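Local coordinates for protein tyrosine--tRNA ligase (Aeropyrum pernix, PDB 2CYA) that probably catalyses the two-step, ATP-dependent attachment of tyrosine to its tRNA, as a homodimeric class I aminoacyl-tRNA synthetase, at residues G86-D89 / L90-A94; V251-D254 / D255-R258. One frame throughout, in Å; residues are numbered along the deposited sequence.

Interaction 1 of 2, residues G86-D89 / L90-A94; sequences GDMD and LIRAA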
ATOM      1  N   GLY A  86      -3.287   5.353 -17.898  1.00 41.69           N
ATOM      2  CA  GLY A  86      -3.609   5.804 -16.556  1.00 41.28           C
ATOM      3  C   GLY A  86      -4.686   6.872 -16.528  1.00 40.76           C
ATOM      4  O   GLY A  86      -4.911   7.512 -15.500  1.00 39.28           O
ATOM      5  N   ASP A  87      -5.360   7.060 -17.657  1.00 40.02           N
ATOM      6  CA  ASP A  87      -6.427   8.051 -17.759  1.00 40.77           C
ATOM      7  C   ASP A  87      -7.666   7.462 -17.084  1.00 40.34           C
ATOM      8  O   ASP A  87      -8.387   6.665 -17.677  1.00 37.03           O
ATOM      9  CB  ASP A  87      -6.717   8.335 -19.241  1.00 42.29           C
ATOM     10  CG  ASP A  87      -7.651   9.514 -19.448  1.00 44.34           C
ATOM     11  OD1 ASP A  87      -8.659   9.645 -18.707  1.00 41.38           O
ATOM     12  OD2 ASP A  87      -7.376  10.304 -20.385  1.00 47.60           O
ATOM     13  N   MET A  88      -7.915   7.873 -15.847  1.00 41.46           N
ATOM     14  CA  MET A  88      -9.047   7.368 -15.087  1.00 41.88           C
ATOM     15  C   MET A  88     -10.417   7.546 -15.741  1.00 43.38           C
ATOM     16  O   MET A  88     -11.325   6.737 -15.499  1.00 42.51           O
ATOM     17  CB  MET A  88      -9.044   7.981 -13.679  1.00 40.65           C
ATOM     18  CG  MET A  88      -7.865   7.525 -12.804  1.00 37.84           C
ATOM     19  SD  MET A  88      -7.754   5.701 -12.627  1.00 37.25           S
ATOM     20  CE  MET A  88      -9.117   5.423 -11.508  1.00 35.72           C
ATOM     21  N   ASP A  89     -10.581   8.593 -16.552  1.00 43.93           N
ATOM     22  CA  ASP A  89     -11.855   8.837 -17.232  1.00 43.56           C
ATOM     23  C   ASP A  89     -12.121   7.763 -18.289  1.00 41.44           C
ATOM     24  O   ASP A  89     -13.254   7.323 -18.485  1.00 40.72           O
ATOM     25  CB  ASP A  89     -11.852  10.196 -17.932  1.00 47.47           C
ATOM     26  CG  ASP A  89     -11.688  11.350 -16.971  1.00 52.63           C
ATOM     27  OD1 ASP A  89     -12.538  11.499 -16.069  1.00 51.84           O
ATOM     28  OD2 ASP A  89     -10.703  12.110 -17.127  1.00 56.65           O
ATOM     29  N   LEU A  90     -11.066   7.382 -18.993  1.00 38.45           N
ATOM     30  CA  LEU A  90     -11.150   6.377 -20.035  1.00 38.45           C
ATOM     31  C   LEU A  90     -11.358   4.997 -19.413  1.00 37.22           C
ATOM     32  O   LEU A  90     -12.043   4.137 -19.972  1.00 34.99           O
ATOM     33  CB  LEU A  90      -9.864   6.402 -20.858  1.00 38.23           C
ATOM     34  CG  LEU A  90      -9.862   7.178 -22.179  1.00 41.79           C
ATOM     35  CD1 LEU A  90     -10.714   8.442 -22.110  1.00 39.63           C
ATOM     36  CD2 LEU A  90      -8.423   7.493 -22.527  1.00 39.98           C
ATOM     37  N   ILE A  91     -10.765   4.791 -18.244  1.00 35.89           N
ATOM     38  CA  ILE A  91     -10.910   3.517 -17.559  1.00 36.27           C
ATOM     39  C   ILE A  91     -12.359   3.369 -17.097  1.00 35.98           C
ATOM     40  O   ILE A  91     -12.943   2.294 -17.216  1.00 34.72           O
ATOM     41  CB  ILE A  91      -9.965   3.424 -16.356  1.00 35.54           C
ATOM     42  CG1 ILE A  91      -8.524   3.365 -16.853  1.00 32.50           C
ATOM     43  CG2 ILE A  91     -10.323   2.203 -15.489  1.00 35.42           C
ATOM     44  CD1 ILE A  91      -7.487   3.305 -15.732  1.00 33.86           C
ATOM     45  N   ARG A  92     -12.932   4.457 -16.591  1.00 35.54           N
ATOM     46  CA  ARG A  92     -14.315   4.451 -16.130  1.00 37.49           C
ATOM     47  C   ARG A  92     -15.237   4.212 -17.314  1.00 36.59           C
ATOM     48  O   ARG A  92     -16.238   3.507 -17.201  1.00 35.69           O
ATOM     49  CB  ARG A  92     -14.685   5.794 -15.494  1.00 39.37           C
ATOM     50  CG  ARG A  92     -15.230   5.683 -14.068  1.00 44.02           C
ATOM     51  CD  ARG A  92     -14.225   6.193 -13.046  1.00 42.92           C
ATOM     52  NE  ARG A  92     -13.808   7.561 -13.372  1.00 46.12           N
ATOM     53  CZ  ARG A  92     -12.902   8.263 -12.690  1.00 44.06           C
ATOM     54  NH1 ARG A  92     -12.305   7.729 -11.626  1.00 38.82           N
ATOM     55  NH2 ARG A  92     -12.594   9.495 -13.086  1.00 40.62           N
ATOM     56  N   ALA A  93     -14.885   4.818 -18.445  1.00 34.93           N
ATOM     57  CA  ALA A  93     -15.672   4.692 -19.657  1.00 35.38           C
ATOM     58  C   ALA A  93     -15.671   3.248 -20.121  1.00 34.43           C
ATOM     59  O   ALA A  93     -16.692   2.750 -20.565  1.00 33.92           O
ATOM     60  CB  ALA A  93     -15.115   5.593 -20.741  1.00 35.81           C
ATOM     61  N   ALA A  94     -14.528   2.575 -20.007  1.00 32.72           N
ATOM     62  CA  ALA A  94     -14.444   1.179 -20.411  1.00 33.46           C
ATOM     63  C   ALA A  94     -15.370   0.333 -19.526  1.00 33.48           C
ATOM     64  O   ALA A  94     -15.962  -0.637 -19.997  1.00 34.11           O
ATOM     65  CB  ALA A  94     -12.982   0.668 -20.323  1.00 32.00           C
TER
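Ile91, Arg92 and Ala93 send their backbone N-H groups four residues back to the carbonyls of Asp87, Met88 and Asp89, the Ile91 N to Asp87 O bond being 3.1 Å long. Asp87 stands at the N-cap of helix 88-104. Its CG is placed anti to the backbone N (chi1 -171°), which turns the carboxylate back over the first turn. There Asp87 OD1 accepts two weak bonds, from Leu90 N at 3.3 Å and from Asp89 N at 3.1 Å. Asp87 OD2 lies 3.7 Å from Leu90 CD2, and Leu90 in turn packs on Leu84 and on Ala357 of helix 349-360. This N-terminal turn belongs to the helix that leads into strand 113-116, an outermost strand of the parallel part of the nucleotide-binding sheet. On another side of the turn Met88, its chain bent at chi2 and chi3, lays SD 3.9 Å from Ile91 CD1, and both side chains also touch helix 75-80. Arg92 folds back over the same turn: Met88 O sits over one face of the guanidinium, offset toward its rim, while Asp89 OD1 comes in at the edge and makes a long salt bridge with Arg92 NH2 of 3.6 Å. The pairing is one oxygen to one nitrogen, and the carboxylate and guanidinium planes, 76° apart, do not lie flush as in a two-pronged bridge. Replacing Arg92 by a leucine would probably leave the Asp89 carboxylate without this charged mate and uncover Met88 CB, against which NH1 lies at 3.9 Å.

Interaction 2 of 2, residues V251-D254 / D255-R258; sequences VDSD and DDIR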
ATOM      1  N   VAL A 251     -17.323  -4.760 -30.727  1.00 30.55           N
ATOM      2  CA  VAL A 251     -17.808  -3.761 -31.670  1.00 32.04           C
ATOM      3  C   VAL A 251     -17.189  -3.898 -33.055  1.00 32.65           C
ATOM      4  O   VAL A 251     -17.311  -2.990 -33.875  1.00 34.09           O
ATOM      5  CB  VAL A 251     -17.585  -2.293 -31.184  1.00 34.03           C
ATOM      6  CG1 VAL A 251     -18.409  -2.016 -29.920  1.00 32.56           C
ATOM      7  CG2 VAL A 251     -16.103  -2.031 -30.957  1.00 33.19           C
ATOM      8  N   ASP A 252     -16.515  -5.014 -33.319  1.00 32.07           N
ATOM      9  CA  ASP A 252     -15.942  -5.239 -34.645  1.00 31.15           C
ATOM     10  C   ASP A 252     -17.102  -5.477 -35.617  1.00 30.91           C
ATOM     11  O   ASP A 252     -18.145  -6.019 -35.232  1.00 30.76           O
ATOM     12  CB  ASP A 252     -15.052  -6.492 -34.681  1.00 31.81           C
ATOM     13  CG  ASP A 252     -13.669  -6.251 -34.144  1.00 30.79           C
ATOM     14  OD1 ASP A 252     -13.258  -5.082 -34.099  1.00 33.28           O
ATOM     15  OD2 ASP A 252     -12.985  -7.236 -33.778  1.00 30.34           O
ATOM     16  N   SER A 253     -16.901  -5.097 -36.876  1.00 30.61           N
ATOM     17  CA  SER A 253     -17.915  -5.280 -37.917  1.00 30.04           C
ATOM     18  C   SER A 253     -17.990  -6.757 -38.272  1.00 28.98           C
ATOM     19  O   SER A 253     -17.087  -7.523 -37.917  1.00 29.18           O
ATOM     20  CB  SER A 253     -17.525  -4.483 -39.171  1.00 28.21           C
ATOM     21  OG  SER A 253     -16.317  -4.991 -39.736  1.00 30.32           O
ATOM     22  N   ASP A 254     -19.054  -7.157 -38.969  1.00 28.03           N
ATOM     23  CA  ASP A 254     -19.206  -8.552 -39.395  1.00 28.19           C
ATOM     24  C   ASP A 254     -18.014  -8.907 -40.292  1.00 28.47           C
ATOM     25  O   ASP A 254     -17.496 -10.019 -40.242  1.00 27.11           O
ATOM     26  CB  ASP A 254     -20.500  -8.754 -40.208  1.00 29.20           C
ATOM     27  CG  ASP A 254     -21.766  -8.607 -39.368  1.00 30.17           C
ATOM     28  OD1 ASP A 254     -22.856  -8.640 -39.962  1.00 31.20           O
ATOM     29  OD2 ASP A 254     -21.685  -8.474 -38.127  1.00 30.66           O
ATOM     30  N   ASP A 255     -17.585  -7.958 -41.123  1.00 29.89           N
ATOM     31  CA  ASP A 255     -16.455  -8.211 -42.022  1.00 31.14           C
ATOM     32  C   ASP A 255     -15.140  -8.362 -41.241  1.00 31.98           C
ATOM     33  O   ASP A 255     -14.315  -9.209 -41.576  1.00 31.12           O
ATOM     34  CB  ASP A 255     -16.328  -7.094 -43.045  1.00 32.41           C
ATOM     35  CG  ASP A 255     -15.264  -7.385 -44.095  1.00 35.03           C
ATOM     36  OD1 ASP A 255     -14.345  -6.553 -44.266  1.00 34.99           O
ATOM     37  OD2 ASP A 255     -15.353  -8.442 -44.756  1.00 35.36           O
ATOM     38  N   ASP A 256     -14.954  -7.552 -40.198  1.00 32.91           N
ATOM     39  CA  ASP A 256     -13.749  -7.645 -39.358  1.00 32.48           C
ATOM     40  C   ASP A 256     -13.706  -9.043 -38.729  1.00 34.14           C
ATOM     41  O   ASP A 256     -12.650  -9.683 -38.674  1.00 34.07           O
ATOM     42  CB  ASP A 256     -13.787  -6.613 -38.229  1.00 33.63           C
ATOM     43  CG  ASP A 256     -13.495  -5.203 -38.694  1.00 35.76           C
ATOM     44  OD1 ASP A 256     -13.855  -4.256 -37.960  1.00 36.97           O
ATOM     45  OD2 ASP A 256     -12.902  -5.034 -39.777  1.00 37.30           O
ATOM     46  N   ILE A 257     -14.855  -9.511 -38.238  1.00 31.78           N
ATOM     47  CA  ILE A 257     -14.921 -10.833 -37.627  1.00 31.93           C
ATOM     48  C   ILE A 257     -14.599 -11.953 -38.634  1.00 31.87           C
ATOM     49  O   ILE A 257     -13.908 -12.915 -38.304  1.00 31.41           O
ATOM     50  CB  ILE A 257     -16.316 -11.075 -36.987  1.00 31.96           C
ATOM     51  CG1 ILE A 257     -16.517 -10.112 -35.811  1.00 34.15           C
ATOM     52  CG2 ILE A 257     -16.434 -12.505 -36.478  1.00 30.32           C
ATOM     53  CD1 ILE A 257     -17.893 -10.216 -35.162  1.00 36.85           C
ATOM     54  N   ARG A 258     -15.122 -11.845 -39.851  1.00 32.31           N
ATOM     55  CA  ARG A 258     -14.847 -12.844 -40.882  1.00 31.87           C
ATOM     56  C   ARG A 258     -13.350 -12.887 -41.223  1.00 33.31           C
ATOM     57  O   ARG A 258     -12.772 -13.967 -41.399  1.00 32.18           O
ATOM     58  CB  ARG A 258     -15.640 -12.528 -42.151  1.00 31.55           C
ATOM     59  CG  ARG A 258     -17.058 -13.050 -42.132  1.00 30.16           C
ATOM     60  CD  ARG A 258     -17.847 -12.577 -43.327  1.00 31.47           C
ATOM     61  NE  ARG A 258     -19.268 -12.838 -43.103  1.00 34.52           N
ATOM     62  CZ  ARG A 258     -20.228 -11.923 -43.194  1.00 31.17           C
ATOM     63  NH1 ARG A 258     -21.480 -12.276 -42.958  1.00 34.37           N
ATOM     64  NH2 ARG A 258     -19.945 -10.672 -43.541  1.00 28.23           N
TER
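Ser253 holds its OG between the backbone N and the carbonyl carbon (chi1 64°), and Asp256 sets CG anti to its own carbonyl carbon (chi1 -75°); together these torsions let each side chain reach the other residue's backbone N-H. The result is a capping box at the start of helix 254-262. Ser253 OG accepts from Asp256 N at 2.9 Å, with an N-H...O angle of 154°. In return Ser253 N gives a straighter but weak bond to Asp256 OD1, 3.3 Å long, so the reciprocity rests on one firm bond and one stretched one. Ser253 OG also lies 3.0 Å from Asp256 CG, close against the carboxylate. OD2 of that carboxylate forms a salt bridge with Arg259, three residues further along the same helix.

Asp252, just ahead of the cap, packs its CB 3.8 Å from Asp256 CB, and the two side chains meet at about a right angle. Asp252 OD1 and Asp256 OD1 are 4.0 Å apart, a proximity of like charges probably eased by separate basic partners, since Asp252 OD2 pairs with Lys260. Beyond the box, regular helical bonding begins with Ile257 N to Ser253 O. Asp254 directs its carboxylate to Arg339 and Arg342 of helix 323-346, while Arg258, extended from CG to NE, pairs with Glu332 of that same helix; these outside salt bridges tie helix 254-262 to helix 323-346. Where Arg258 passes Asp254, its NH2 approaches Asp254 CB obliquely, at 3.9 Å.

Interactions 1 and 2 are both helix N-termini, capped by Asp87 and Ser253 respectively, and they follow in series along the chain. Their centres are 25 Å apart and their nearest atoms about 10 Å, so neither touches the other. Both lie near residues inferred to bind ATP: the Ile91 side chain is about 9 Å from that of Trp52 and about 10 Å from that of Lys241 in the KMSKS motif, while the Asp252 side chain is about 7 Å from that of His49 and about 9 Å from that of Lys241. The Lys241 side chain is thus at similar distances from those of Ile91 and Asp252, although neither group of residues is itself assigned to ATP binding.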